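Local atomic coordinates of putative methyltransferase protein (Bacteroides fragilis, PDB entry 5BP9), a protein that binds S-adenosyl-L-homocysteine and is probably an S-adenosylmethionine-dependent methyltransferase. Residues L134-M139 / K145-V150. Residues are numbered along the deposited sequence; the frame is centred on the assembly and turned at random. Where two conformers were deposited one is given.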
loop_
_atom_site.group_PDB
_atom_site.type_symbol
_atom_site.label_atom_id
_atom_site.label_comp_id
_atom_site.label_asym_id
_atom_site.label_seq_id
_atom_site.Cartn_x
_atom_site.Cartn_y
_atom_site.Cartn_z
ATOM N N LEU A 134 -12.368 0.887 -10.354
ATOM C CA LEU A 134 -13.488 0.266 -9.672
ATOM C C LEU A 134 -13.358 0.393 -8.144
ATOM O O LEU A 134 -14.371 0.494 -7.434
ATOM C CB LEU A 134 -13.652 -1.192 -10.124
ATOM C CG LEU A 134 -14.143 -1.364 -11.562
ATOM C CD1 LEU A 134 -13.930 -2.776 -12.080
ATOM C CD2 LEU A 134 -15.603 -0.953 -11.667
ATOM N N SER A 135 -12.124 0.406 -7.626
ATOM C CA SER A 135 -11.900 0.651 -6.210
ATOM C C SER A 135 -12.325 2.061 -5.836
ATOM O O SER A 135 -12.997 2.251 -4.825
ATOM C CB SER A 135 -10.448 0.405 -5.836
ATOM O OG SER A 135 -10.073 -0.949 -6.070
ATOM N N VAL A 136 -11.954 3.034 -6.657
ATOM C CA VAL A 136 -12.361 4.421 -6.419
ATOM C C VAL A 136 -13.886 4.585 -6.473
ATOM O O VAL A 136 -14.463 5.289 -5.608
ATOM C CB VAL A 136 -11.602 5.386 -7.353
ATOM C CG1 VAL A 136 -12.169 6.803 -7.302
ATOM C CG2 VAL A 136 -10.105 5.369 -7.032
ATOM N N GLU A 137 -14.539 3.891 -7.419
ATOM C CA GLU A 137 -16.016 3.861 -7.497
ATOM C C GLU A 137 -16.603 3.443 -6.176
ATOM O O GLU A 137 -17.468 4.113 -5.633
ATOM C CB GLU A 137 -16.504 2.854 -8.572
ATOM C CG GLU A 137 -17.958 2.365 -8.453
ATOM C CD GLU A 137 -18.371 1.428 -9.581
ATOM O OE1 GLU A 137 -18.987 0.380 -9.264
ATOM O OE2 GLU A 137 -18.061 1.756 -10.759
ATOM N N VAL A 138 -16.142 2.305 -5.680
ATOM C CA VAL A 138 -16.635 1.750 -4.433
ATOM C C VAL A 138 -16.392 2.673 -3.260
ATOM O O VAL A 138 -17.300 2.888 -2.460
ATOM C CB VAL A 138 -16.081 0.328 -4.187
ATOM C CG1 VAL A 138 -16.334 -0.174 -2.753
ATOM C CG2 VAL A 138 -16.691 -0.621 -5.214
HETATM N N MSE A 139 -15.183 3.218 -3.148
HETATM C CA MSE A 139 -14.895 4.177 -2.099
HETATM C C MSE A 139 -15.898 5.305 -2.092
HETATM O O MSE A 139 -16.390 5.689 -1.019
HETATM C CB MSE A 139 -13.484 4.790 -2.200
HETATM C CG MSE A 139 -12.461 3.739 -1.813
HETATM SE SE MSE A 139 -10.734 4.576 -1.437
HETATM C CE MSE A 139 -10.037 4.322 -3.238
ATOM N N LYS A 145 -15.062 10.728 1.425
ATOM C CA LYS A 145 -15.385 12.092 0.991
ATOM C C LYS A 145 -14.454 12.600 -0.092
ATOM O O LYS A 145 -14.881 13.367 -0.953
ATOM C CB LYS A 145 -15.409 13.045 2.199
ATOM C CG LYS A 145 -16.497 12.732 3.225
ATOM C CD LYS A 145 -16.372 13.619 4.459
ATOM N N ASP A 146 -13.192 12.151 -0.054
ATOM C CA ASP A 146 -12.195 12.580 -1.036
ATOM C C ASP A 146 -11.407 11.353 -1.516
ATOM O O ASP A 146 -10.311 11.117 -1.052
ATOM C CB ASP A 146 -11.253 13.648 -0.467
ATOM C CG ASP A 146 -10.260 14.187 -1.517
ATOM O OD1 ASP A 146 -10.557 14.115 -2.716
ATOM O OD2 ASP A 146 -9.189 14.701 -1.161
ATOM N N ALA A 147 -12.006 10.594 -2.430
ATOM C CA ALA A 147 -11.366 9.455 -3.114
ATOM C C ALA A 147 -11.089 9.841 -4.562
ATOM O O ALA A 147 -12.007 10.262 -5.271
ATOM C CB ALA A 147 -12.261 8.236 -3.080
ATOM N N ARG A 148 -9.838 9.643 -5.008
ATOM C CA ARG A 148 -9.369 10.030 -6.331
ATOM C C ARG A 148 -8.630 8.891 -7.003
ATOM O O ARG A 148 -7.902 8.123 -6.339
ATOM C CB ARG A 148 -8.410 11.208 -6.240
ATOM C CG ARG A 148 -8.979 12.447 -5.568
ATOM C CD ARG A 148 -7.837 13.413 -5.262
ATOM N NE ARG A 148 -7.239 13.883 -6.488
ATOM C CZ ARG A 148 -6.317 14.837 -6.548
ATOM N NH1 ARG A 148 -5.856 15.409 -5.429
ATOM N NH2 ARG A 148 -5.839 15.196 -7.735
ATOM N N GLN A 149 -8.825 8.777 -8.316
ATOM C CA GLN A 149 -8.076 7.831 -9.138
ATOM C C GLN A 149 -6.830 8.545 -9.667
ATOM O O GLN A 149 -6.880 9.287 -10.650
ATOM C CB GLN A 149 -8.910 7.261 -10.290
ATOM C CG GLN A 149 -8.225 6.072 -10.948
ATOM C CD GLN A 149 -8.805 5.689 -12.270
ATOM O OE1 GLN A 149 -9.633 6.402 -12.847
ATOM N NE2 GLN A 149 -8.340 4.582 -12.792
ATOM N N VAL A 150 -5.727 8.312 -8.957
ATOM C CA VAL A 150 -4.465 8.898 -9.340
ATOM C C VAL A 150 -3.324 8.035 -8.796
ATOM O O VAL A 150 -3.429 7.384 -7.756
ATOM C CB VAL A 150 -4.388 10.382 -8.912
ATOM C CG1 VAL A 150 -4.414 10.493 -7.393
ATOM C CG2 VAL A 150 -3.171 11.082 -9.536
#
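V136 and M139, one turn apart on helix 133-142, pack against A147 and the backbone that follows it on strand 147-149, a worked example of how the return strand of a beta-alpha-beta unit is covered by its own helix. The unit runs from strand 125-130 through the helix to this edge strand of the Rossmann-like methyltransferase sheet; the axes of helix segment 134-139 and strand 147-149 run nearly antiparallel, at 164°, and come within 7.9 Å.

Apolar packing of side chain on side chain is brief. CB of M139 meets CB of A147 at 3.8 Å, while V136 CG1 approaches the same methyl more loosely, at 4.5 Å. The selenomethionine side chain also touches A128 and D130 of the neighbouring strand; D130 is a residue that binds S-adenosyl-L-homocysteine.

Methyl-to-backbone contacts make up much of the rest. With chi1 at 170°, CG1 of V136 lies opposite the backbone N and CG2 beside it, which sets the two methyls over the R148-Q149 peptide: CG1 lies 4.0 Å from Q149 N and equally far from A147 O, CG2 3.6 Å from R148 O. No hydrogen bond crosses the interface; the strand's backbone bonds instead join R148 to A128 and D130, and A147 O accepts a bond from K140 NZ.

At the margin a polar end is held by the chain itself: the extended Q149 side chain carries NE2 to I131 O, in the loop before the helix. V150 just beyond touches the bound S-adenosyl-L-homocysteine. Near the root of that glutamine, CB rests 4.0 Å from V136 CG2.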